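Local coordinates for protein retinol dehydratase (Spodoptera frugiperda, PDB 1FMJ) that dehydrates retinol, which it binds together with adenosine-3',5'-diphosphate, and belongs to the sulfotransferase family, at residues A[172-175]-A[176-180]; A[151-154]-A[155-159]; A[110-114]-A[115-119]. All coordinates share one frame; numbering follows the deposited sequence.

Contact 1 of 3, residues A[172-175]-A[176-180]; sequences PNML and DTVKM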
ATOM      1  N   PRO A 172      -2.466 -17.649   8.485  1.00 29.80           N
ATOM      2  CA  PRO A 172      -2.647 -17.382   9.910  1.00 30.01           C
ATOM      3  C   PRO A 172      -1.377 -17.880  10.575  1.00 30.44           C
ATOM      4  O   PRO A 172      -0.767 -18.852  10.119  1.00 31.32           O
ATOM      5  CB  PRO A 172      -3.877 -18.215  10.268  1.00 31.12           C
ATOM      6  CG  PRO A 172      -3.841 -19.333   9.273  1.00 30.42           C
ATOM      7  CD  PRO A 172      -3.452 -18.631   8.000  1.00 29.98           C
ATOM      8  N   ASN A 173      -0.959 -17.208  11.634  1.00 30.10           N
ATOM      9  CA  ASN A 173       0.262 -17.594  12.321  1.00 29.96           C
ATOM     10  C   ASN A 173       1.488 -17.307  11.445  1.00 29.13           C
ATOM     11  O   ASN A 173       2.582 -17.807  11.719  1.00 28.77           O
ATOM     12  CB  ASN A 173       0.227 -19.082  12.678  1.00 31.33           C
ATOM     13  CG  ASN A 173      -1.009 -19.459  13.462  1.00 32.26           C
ATOM     14  OD1 ASN A 173      -1.277 -18.903  14.525  1.00 32.48           O
ATOM     15  ND2 ASN A 173      -1.774 -20.410  12.937  1.00 33.26           N
ATOM     16  N   MET A 174       1.310 -16.511  10.393  1.00 26.83           N
ATOM     17  CA  MET A 174       2.439 -16.178   9.526  1.00 26.16           C
ATOM     18  C   MET A 174       3.533 -15.515  10.367  1.00 24.78           C
ATOM     19  O   MET A 174       4.722 -15.659  10.087  1.00 24.10           O
ATOM     20  CB  MET A 174       2.003 -15.237   8.386  1.00 25.27           C
ATOM     21  CG  MET A 174       1.577 -13.831   8.815  1.00 24.09           C
ATOM     22  SD  MET A 174       1.153 -12.765   7.391  1.00 23.98           S
ATOM     23  CE  MET A 174       2.786 -12.528   6.674  1.00 20.87           C
ATOM     24  N   LEU A 175       3.120 -14.805  11.413  1.00 24.12           N
ATOM     25  CA  LEU A 175       4.059 -14.120  12.289  1.00 24.23           C
ATOM     26  C   LEU A 175       4.919 -15.070  13.132  1.00 24.91           C
ATOM     27  O   LEU A 175       5.870 -14.636  13.780  1.00 23.54           O
ATOM     28  CB  LEU A 175       3.307 -13.135  13.191  1.00 25.82           C
ATOM     29  CG  LEU A 175       2.558 -11.998  12.482  1.00 26.04           C
ATOM     30  CD1 LEU A 175       1.855 -11.118  13.512  1.00 25.23           C
ATOM     31  CD2 LEU A 175       3.542 -11.168  11.654  1.00 26.35           C
ATOM     32  N   ASP A 176       4.599 -16.361  13.125  1.00 24.92           N
ATOM     33  CA  ASP A 176       5.414 -17.315  13.871  1.00 25.73           C
ATOM     34  C   ASP A 176       6.695 -17.510  13.087  1.00 25.48           C
ATOM     35  O   ASP A 176       7.713 -17.930  13.630  1.00 26.53           O
ATOM     36  CB  ASP A 176       4.735 -18.685  14.003  1.00 25.39           C
ATOM     37  CG  ASP A 176       3.525 -18.663  14.914  1.00 26.95           C
ATOM     38  OD1 ASP A 176       3.544 -17.937  15.926  1.00 26.89           O
ATOM     39  OD2 ASP A 176       2.556 -19.397  14.624  1.00 27.60           O
ATOM     40  N   THR A 177       6.647 -17.197  11.799  1.00 24.96           N
ATOM     41  CA  THR A 177       7.814 -17.386  10.950  1.00 24.31           C
ATOM     42  C   THR A 177       8.506 -16.116  10.468  1.00 23.65           C
ATOM     43  O   THR A 177       9.734 -16.017  10.497  1.00 23.23           O
ATOM     44  CB  THR A 177       7.439 -18.209   9.706  1.00 24.74           C
ATOM     45  OG1 THR A 177       6.755 -19.399  10.115  1.00 25.03           O
ATOM     46  CG2 THR A 177       8.690 -18.584   8.916  1.00 25.70           C
ATOM     47  N   VAL A 178       7.718 -15.146  10.026  1.00 22.33           N
ATOM     48  CA  VAL A 178       8.285 -13.921   9.480  1.00 22.27           C
ATOM     49  C   VAL A 178       8.116 -12.674  10.325  1.00 21.14           C
ATOM     50  O   VAL A 178       7.274 -12.619  11.224  1.00 21.88           O
ATOM     51  CB  VAL A 178       7.691 -13.644   8.070  1.00 21.04           C
ATOM     52  CG1 VAL A 178       7.733 -14.915   7.250  1.00 21.97           C
ATOM     53  CG2 VAL A 178       6.248 -13.141   8.177  1.00 21.02           C
ATOM     54  N   LYS A 179       8.940 -11.674  10.036  1.00 19.66           N
ATOM     55  CA  LYS A 179       8.859 -10.406  10.730  1.00 19.38           C
ATOM     56  C   LYS A 179       8.067  -9.462   9.831  1.00 19.22           C
ATOM     57  O   LYS A 179       8.137  -9.550   8.601  1.00 19.90           O
ATOM     58  CB  LYS A 179      10.258  -9.851  11.007  1.00 20.25           C
ATOM     59  CG  LYS A 179      11.019 -10.685  12.025  1.00 22.34           C
ATOM     60  CD  LYS A 179      12.373 -10.101  12.357  1.00 22.86           C
ATOM     61  CE  LYS A 179      13.121 -11.024  13.301  1.00 23.74           C
ATOM     62  NZ  LYS A 179      12.322 -11.311  14.532  1.00 25.44           N
ATOM     63  N   MET A 180       7.302  -8.572  10.445  1.00 18.65           N
ATOM     64  CA  MET A 180       6.479  -7.628   9.701  1.00 17.47           C
ATOM     65  C   MET A 180       6.443  -6.261  10.356  1.00 17.28           C
ATOM     66  O   MET A 180       6.379  -6.151  11.583  1.00 17.33           O
ATOM     67  CB  MET A 180       5.043  -8.164   9.580  1.00 17.95           C
ATOM     68  CG  MET A 180       4.013  -7.144   9.049  1.00 15.97           C
ATOM     69  SD  MET A 180       2.332  -7.839   8.825  1.00 19.60           S
ATOM     70  CE  MET A 180       2.626  -8.913   7.423  1.00 17.96           C
TER
HETATM   71  O   HOH W   1       4.118 -19.499  10.272  1.00 26.79           O

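Contact 2 of 3, residues A[151-154]-A[155-159]; sequences AAVP and PTEKR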
ATOM      1  N   ALA A 151       7.465 -17.438  -4.390  1.00 22.77           N
ATOM      2  CA  ALA A 151       7.920 -18.824  -4.507  1.00 22.48           C
ATOM      3  C   ALA A 151       9.134 -18.970  -5.417  1.00 21.89           C
ATOM      4  O   ALA A 151       9.963 -19.854  -5.219  1.00 21.01           O
ATOM      5  CB  ALA A 151       6.778 -19.702  -5.024  1.00 23.12           C
ATOM      6  N   ALA A 152       9.231 -18.094  -6.409  1.00 21.06           N
ATOM      7  CA  ALA A 152      10.327 -18.128  -7.363  1.00 21.91           C
ATOM      8  C   ALA A 152      11.658 -17.627  -6.785  1.00 22.38           C
ATOM      9  O   ALA A 152      12.729 -18.011  -7.258  1.00 23.72           O
ATOM     10  CB  ALA A 152       9.947 -17.323  -8.603  1.00 22.36           C
ATOM     11  N   VAL A 153      11.600 -16.775  -5.768  1.00 21.19           N
ATOM     12  CA  VAL A 153      12.829 -16.271  -5.162  1.00 21.39           C
ATOM     13  C   VAL A 153      13.599 -17.437  -4.528  1.00 21.73           C
ATOM     14  O   VAL A 153      13.047 -18.188  -3.729  1.00 23.26           O
ATOM     15  CB  VAL A 153      12.522 -15.204  -4.085  1.00 20.04           C
ATOM     16  CG1 VAL A 153      13.805 -14.794  -3.371  1.00 21.04           C
ATOM     17  CG2 VAL A 153      11.867 -13.981  -4.738  1.00 19.83           C
ATOM     18  N   PRO A 154      14.878 -17.614  -4.893  1.00 21.14           N
ATOM     19  CA  PRO A 154      15.688 -18.710  -4.331  1.00 21.63           C
ATOM     20  C   PRO A 154      15.833 -18.586  -2.811  1.00 22.07           C
ATOM     21  O   PRO A 154      15.936 -17.481  -2.290  1.00 22.16           O
ATOM     22  CB  PRO A 154      17.037 -18.545  -5.032  1.00 22.41           C
ATOM     23  CG  PRO A 154      16.705 -17.849  -6.303  1.00 21.27           C
ATOM     24  CD  PRO A 154      15.647 -16.848  -5.884  1.00 21.37           C
ATOM     25  N   PRO A 155      15.869 -19.720  -2.086  1.00 22.58           N
ATOM     26  CA  PRO A 155      16.007 -19.724  -0.628  1.00 22.78           C
ATOM     27  C   PRO A 155      17.222 -18.955  -0.125  1.00 22.53           C
ATOM     28  O   PRO A 155      17.200 -18.416   0.981  1.00 21.72           O
ATOM     29  CB  PRO A 155      16.111 -21.210  -0.291  1.00 24.85           C
ATOM     30  CG  PRO A 155      15.316 -21.854  -1.372  1.00 25.03           C
ATOM     31  CD  PRO A 155      15.778 -21.100  -2.595  1.00 24.64           C
ATOM     32  N   THR A 156      18.277 -18.910  -0.935  1.00 20.71           N
ATOM     33  CA  THR A 156      19.502 -18.218  -0.546  1.00 20.67           C
ATOM     34  C   THR A 156      19.422 -16.710  -0.713  1.00 21.23           C
ATOM     35  O   THR A 156      20.408 -15.996  -0.506  1.00 21.29           O
ATOM     36  CB  THR A 156      20.708 -18.742  -1.334  1.00 20.99           C
ATOM     37  OG1 THR A 156      20.377 -18.810  -2.721  1.00 19.21           O
ATOM     38  CG2 THR A 156      21.107 -20.127  -0.846  1.00 21.42           C
ATOM     39  N   GLU A 157      18.245 -16.223  -1.089  1.00 20.92           N
ATOM     40  CA  GLU A 157      18.046 -14.795  -1.259  1.00 20.91           C
ATOM     41  C   GLU A 157      16.968 -14.336  -0.296  1.00 20.77           C
ATOM     42  O   GLU A 157      15.832 -14.794  -0.385  1.00 19.47           O
ATOM     43  CB  GLU A 157      17.601 -14.484  -2.690  1.00 22.32           C
ATOM     44  CG  GLU A 157      17.455 -13.006  -2.973  1.00 23.50           C
ATOM     45  CD  GLU A 157      16.954 -12.730  -4.381  1.00 25.56           C
ATOM     46  OE1 GLU A 157      17.386 -13.435  -5.314  1.00 26.70           O
ATOM     47  OE2 GLU A 157      16.141 -11.798  -4.553  1.00 27.74           O
ATOM     48  N   LYS A 158      17.316 -13.435   0.618  1.00 19.58           N
ATOM     49  CA  LYS A 158      16.338 -12.930   1.573  1.00 19.03           C
ATOM     50  C   LYS A 158      15.190 -12.287   0.804  1.00 19.63           C
ATOM     51  O   LYS A 158      15.413 -11.518  -0.137  1.00 17.76           O
ATOM     52  CB  LYS A 158      16.973 -11.904   2.516  1.00 19.26           C
ATOM     53  CG  LYS A 158      15.977 -11.267   3.484  1.00 18.85           C
ATOM     54  CD  LYS A 158      16.636 -10.227   4.380  1.00 19.10           C
ATOM     55  CE  LYS A 158      17.052 -10.792   5.725  1.00 19.82           C
ATOM     56  NZ  LYS A 158      15.916 -11.072   6.631  1.00 15.39           N
ATOM     57  N   ARG A 159      13.961 -12.622   1.191  1.00 18.86           N
ATOM     58  CA  ARG A 159      12.791 -12.073   0.526  1.00 19.03           C
ATOM     59  C   ARG A 159      12.189 -10.898   1.276  1.00 19.14           C
ATOM     60  O   ARG A 159      11.864 -11.002   2.465  1.00 19.18           O
ATOM     61  CB  ARG A 159      11.713 -13.148   0.340  1.00 20.00           C
ATOM     62  CG  ARG A 159      12.127 -14.314  -0.551  1.00 21.57           C
ATOM     63  CD  ARG A 159      10.950 -15.271  -0.802  1.00 22.42           C
ATOM     64  NE  ARG A 159      10.411 -15.842   0.432  1.00 21.64           N
ATOM     65  CZ  ARG A 159       9.457 -16.769   0.471  1.00 21.76           C
ATOM     66  NH1 ARG A 159       8.929 -17.235  -0.657  1.00 18.77           N
ATOM     67  NH2 ARG A 159       9.032 -17.232   1.641  1.00 21.01           N
TER

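Contact 3 of 3, residues A[110-114]-A[115-119]; sequences MIYDP and EKQEE. With CA (calcium ion), chain F.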
ATOM      1  N   MET A 110      -3.136  -7.996  -8.689  1.00 18.57           N
ATOM      2  CA  MET A 110      -4.602  -7.898  -8.716  1.00 19.05           C
ATOM      3  C   MET A 110      -5.246  -6.729  -9.459  1.00 19.09           C
ATOM      4  O   MET A 110      -6.395  -6.833  -9.901  1.00 18.45           O
ATOM      5  CB  MET A 110      -5.171  -7.959  -7.291  1.00 19.97           C
ATOM      6  CG  MET A 110      -5.252  -6.624  -6.555  1.00 20.19           C
ATOM      7  SD  MET A 110      -6.298  -6.747  -5.078  1.00 19.63           S
ATOM      8  CE  MET A 110      -5.772  -5.285  -4.137  1.00 21.17           C
ATOM      9  N   ILE A 111      -4.530  -5.624  -9.620  1.00 18.31           N
ATOM     10  CA  ILE A 111      -5.128  -4.480 -10.299  1.00 18.11           C
ATOM     11  C   ILE A 111      -5.237  -4.712 -11.798  1.00 18.48           C
ATOM     12  O   ILE A 111      -5.906  -3.961 -12.506  1.00 18.45           O
ATOM     13  CB  ILE A 111      -4.318  -3.186 -10.034  1.00 17.34           C
ATOM     14  CG1 ILE A 111      -5.122  -1.965 -10.474  1.00 16.90           C
ATOM     15  CG2 ILE A 111      -2.988  -3.242 -10.755  1.00 16.22           C
ATOM     16  CD1 ILE A 111      -4.546  -0.649  -9.978  1.00 18.50           C
ATOM     17  N   TYR A 112      -4.602  -5.773 -12.277  1.00 19.48           N
ATOM     18  CA  TYR A 112      -4.618  -6.078 -13.708  1.00 21.05           C
ATOM     19  C   TYR A 112      -5.410  -7.324 -14.071  1.00 20.93           C
ATOM     20  O   TYR A 112      -5.226  -8.374 -13.475  1.00 22.28           O
ATOM     21  CB  TYR A 112      -3.185  -6.238 -14.217  1.00 20.15           C
ATOM     22  CG  TYR A 112      -3.090  -6.546 -15.700  1.00 21.07           C
ATOM     23  CD1 TYR A 112      -3.575  -5.643 -16.649  1.00 20.04           C
ATOM     24  CD2 TYR A 112      -2.486  -7.724 -16.154  1.00 19.70           C
ATOM     25  CE1 TYR A 112      -3.460  -5.899 -18.013  1.00 21.03           C
ATOM     26  CE2 TYR A 112      -2.370  -7.993 -17.520  1.00 21.69           C
ATOM     27  CZ  TYR A 112      -2.860  -7.074 -18.443  1.00 21.81           C
ATOM     28  OH  TYR A 112      -2.770  -7.320 -19.789  1.00 22.12           O
ATOM     29  N   ASP A 113      -6.269  -7.198 -15.076  1.00 22.68           N
ATOM     30  CA  ASP A 113      -7.097  -8.304 -15.558  1.00 23.64           C
ATOM     31  C   ASP A 113      -6.716  -8.597 -17.018  1.00 24.17           C
ATOM     32  O   ASP A 113      -7.166  -7.905 -17.926  1.00 24.70           O
ATOM     33  CB  ASP A 113      -8.568  -7.893 -15.467  1.00 23.95           C
ATOM     34  CG  ASP A 113      -9.523  -9.026 -15.781  1.00 24.98           C
ATOM     35  OD1 ASP A 113     -10.729  -8.850 -15.516  1.00 25.23           O
ATOM     36  OD2 ASP A 113      -9.084 -10.078 -16.293  1.00 24.98           O
ATOM     37  N   PRO A 114      -5.891  -9.635 -17.258  1.00 24.32           N
ATOM     38  CA  PRO A 114      -5.454 -10.003 -18.615  1.00 25.40           C
ATOM     39  C   PRO A 114      -6.578 -10.070 -19.646  1.00 26.19           C
ATOM     40  O   PRO A 114      -6.398  -9.694 -20.812  1.00 26.73           O
ATOM     41  CB  PRO A 114      -4.783 -11.359 -18.405  1.00 25.23           C
ATOM     42  CG  PRO A 114      -4.228 -11.247 -17.023  1.00 24.44           C
ATOM     43  CD  PRO A 114      -5.371 -10.594 -16.268  1.00 24.43           C
ATOM     44  N   GLU A 115      -7.735 -10.545 -19.206  1.00 26.96           N
ATOM     45  CA  GLU A 115      -8.902 -10.677 -20.068  1.00 27.97           C
ATOM     46  C   GLU A 115      -9.326  -9.326 -20.645  1.00 28.20           C
ATOM     47  O   GLU A 115     -10.029  -9.266 -21.655  1.00 28.73           O
ATOM     48  CB  GLU A 115     -10.056 -11.298 -19.265  1.00 29.37           C
ATOM     49  CG  GLU A 115     -11.253 -11.753 -20.100  1.00 31.67           C
ATOM     50  CD  GLU A 115     -12.270 -12.568 -19.296  1.00 32.40           C
ATOM     51  OE1 GLU A 115     -13.293 -12.980 -19.880  1.00 32.97           O
ATOM     52  OE2 GLU A 115     -12.051 -12.796 -18.086  1.00 32.54           O
ATOM     53  N   LYS A 116      -8.887  -8.237 -20.019  1.00 26.94           N
ATOM     54  CA  LYS A 116      -9.264  -6.906 -20.486  1.00 26.56           C
ATOM     55  C   LYS A 116      -8.075  -6.071 -20.949  1.00 25.91           C
ATOM     56  O   LYS A 116      -8.132  -4.839 -20.967  1.00 25.41           O
ATOM     57  CB  LYS A 116     -10.005  -6.172 -19.371  1.00 27.22           C
ATOM     58  CG  LYS A 116     -11.172  -6.951 -18.818  1.00 27.78           C
ATOM     59  CD  LYS A 116     -11.897  -6.181 -17.729  1.00 30.21           C
ATOM     60  CE  LYS A 116     -13.030  -7.021 -17.155  1.00 30.24           C
ATOM     61  NZ  LYS A 116     -13.852  -6.266 -16.173  1.00 32.48           N
ATOM     62  N   GLN A 117      -7.003  -6.747 -21.339  1.00 25.37           N
ATOM     63  CA  GLN A 117      -5.795  -6.070 -21.782  1.00 25.63           C
ATOM     64  C   GLN A 117      -6.038  -4.918 -22.756  1.00 25.98           C
ATOM     65  O   GLN A 117      -5.396  -3.879 -22.660  1.00 26.89           O
ATOM     66  CB  GLN A 117      -4.830  -7.082 -22.407  1.00 24.34           C
ATOM     67  CG  GLN A 117      -3.601  -6.441 -23.041  1.00 23.78           C
ATOM     68  CD  GLN A 117      -2.579  -7.454 -23.520  1.00 22.82           C
ATOM     69  OE1 GLN A 117      -1.699  -7.133 -24.317  1.00 23.06           O
ATOM     70  NE2 GLN A 117      -2.684  -8.682 -23.026  1.00 23.20           N
ATOM     71  N   GLU A 118      -6.971  -5.093 -23.683  1.00 26.78           N
ATOM     72  CA  GLU A 118      -7.253  -4.053 -24.673  1.00 27.70           C
ATOM     73  C   GLU A 118      -7.887  -2.793 -24.100  1.00 27.71           C
ATOM     74  O   GLU A 118      -7.743  -1.712 -24.666  1.00 26.54           O
ATOM     75  CB  GLU A 118      -8.170  -4.593 -25.786  1.00 28.41           C
ATOM     76  CG  GLU A 118      -7.590  -5.726 -26.628  1.00 27.77           C
ATOM     77  CD  GLU A 118      -7.747  -7.098 -25.988  1.00 27.60           C
ATOM     78  OE1 GLU A 118      -7.422  -8.099 -26.661  1.00 27.15           O
ATOM     79  OE2 GLU A 118      -8.194  -7.180 -24.822  1.00 26.02           O
ATOM     80  N   GLU A 119      -8.579  -2.938 -22.976  1.00 28.52           N
ATOM     81  CA  GLU A 119      -9.276  -1.827 -22.334  1.00 29.77           C
ATOM     82  C   GLU A 119      -8.446  -0.844 -21.507  1.00 29.44           C
ATOM     83  O   GLU A 119      -8.885   0.281 -21.261  1.00 29.50           O
ATOM     84  CB  GLU A 119     -10.382  -2.386 -21.447  1.00 30.23           C
ATOM     85  CG  GLU A 119     -11.379  -3.250 -22.194  1.00 33.89           C
ATOM     86  CD  GLU A 119     -12.313  -3.979 -21.264  1.00 35.56           C
ATOM     87  OE1 GLU A 119     -12.836  -3.337 -20.330  1.00 37.82           O
ATOM     88  OE2 GLU A 119     -12.534  -5.191 -21.466  1.00 36.50           O
TER
HETATM   89 CA    CA F 402      -7.263  -0.407 -26.688  1.00 54.41          CA
HETATM   90  O   HOH W   2     -12.658 -10.543 -16.119  1.00 42.65           O
HETATM   91  O   HOH W   3      -4.469 -10.652 -22.559  1.00 25.37           O

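Contact 1 of 3, residues A[172-175]-A[176-180]
Asn-173 and Asp-176 lie side by side and point the same way. Their amide and carboxylate planes are only 8° apart, but the two groups are not bonded to each other. Instead Asp-176 OD2 meets the CB of Asn-173 at 3.1 Å. The backbone makes the bond: Asp-176 N donates to Asn-173 O over 2.9 Å. A water donates to the same oxygen and also hydrogen-bonds Thr-177 OG1, its O 2.6 Å from that hydroxyl. Met-174 follows, and its carbonyl is gripped twice. Thr-177 N reaches Met-174 O from above the carbonyl plane, and Val-178 N in the plane, almost straight at 175°. The chain of Met-174 bends at its thioether (chi3 -70°), which brings CE 3.7 Å from Met-180 CE and 3.8 Å from Val-178 CG2. The two methionines cross at about a right angle. Leu-175 also crosses Met-180, with its CD2 3.9 Å from Met-180 CB. Leu-175 O accepts a hydrogen bond from Asn-242 ND2. Two i to i+3 bonds and one i to i+4 bond thus close a short helix-like turn. Its buried apolar side chains, three of them touching Phe-67, pack where the chain enters strand 179-184.

Contact 2 of 3, residues A[151-154]-A[155-159]
Val-153 and Arg-159 cross obliquely, methyl against methylene. Val-153 CG1 sits 3.3 Å from Arg-159 CG, a tight approach, and Val-153 CB is 3.6 Å from Arg-159 CD. The valine turns CG1 this way because that methyl is anti to its backbone N (chi1 174°). Arg-159 then bends at chi3 (-60°), and its guanidinium runs back beside the end of helix 146-152. There NH1 bonds the carbonyl of Leu-150, while NH2 makes a salt bridge with Asp-65 and a bond to Pro-60 O. A leucine in place of Arg-159 would probably leave Asp-65 without its charged mate and the helix-end carbonyl of Leu-150 without this donor. Glu-157 and Pro-154 lie side by side and point the same way. Glu-157 OE1 is 3.9 Å from Pro-154 CD, and Glu-157 CB is 3.9 Å from Val-153 CG1. One backbone bond closes the turn: Glu-157 N donates to Pro-154 O over 2.9 Å, from above the carbonyl plane. This is a type I beta turn with Pro-155 and Thr-156 at its corners. It lies in the connection from helix 146-152 to strand 160-163 of the parallel sheet.

Contact 3 of 3, residues A[110-114]-A[115-119]
Asp-113 meets both Glu-115 and Lys-116. It swings its carboxylate to the side of its own carbonyl carbon (chi1 -173°), and this turns the group toward the residues that follow. Glu-115 N donates to Asp-113 OD2 over 3.2 Å. This bond closes an Asx turn, but it is bent (136°) and comes from above the carboxylate plane. The extended chain of Lys-116 crosses Asp-113 obliquely, with CE 3.4 Å from Asp-113 OD1. Lys-116 NZ is 4.1 Å from Asp-113 OD1, too far for a salt bridge, and bonds the carbonyl of Pro-32 instead. Glu-115 lies alongside Asp-113, their carboxylate planes 80° apart. A water donates to both, to Asp-113 OD1 and to Glu-115 OE2, and this probably eases the nearness of like charges.

Tyr-112 touches Gln-117 through its hydroxyl. The OH is 3.3 Å from Gln-117 CB, and the glutamine chain crosses the phenol obliquely. Pro-114 N lies over one ring face, offset toward the rim.

The backbone sets these groups in place. Lys-116 N donates to Asp-113 O at 2.7 Å and Gln-117 N to Pro-114 O at 3.1 Å, two successive bonds of the 3-10 pattern. Farther out, Asp-113 N is hydrogen-bonded to the hydroxyl of Tyr-120, and Leu-139 of helix 132-142 touches both Tyr-112 and Gln-117. The turn thus joins two sites. Tyr-112, Tyr-120 and Leu-139 line the retinol pocket. Beyond Gln-117, Glu-118 O binds the calcium ion at 2.5 Å, in a site shared with Asn-121 OD1 and Asp-122 OD1.

The contacts follow one another in the chain in the order 3, 2, 1. Contacts 1 and 2 lie on the same side of the chain's centre, their centres about 17 Å and their nearest atoms about 6 Å apart. Contact 1 ends on the first residues of strand 179-184 and contact 2 stops just before strand 160-163; both strands flank strand 66-70. Asp-65, just before that strand, touches Val-178 of contact 1 and pairs with Arg-159 of contact 2. Contact 3 is remote, centred about 32 Å from contact 1 and 28 Å from contact 2. Its Tyr-112 side chain is about 4 Å from retinol, whereas that of Met-180 in contact 1 is about 13 Å from bound adenosine-3',5'-diphosphate.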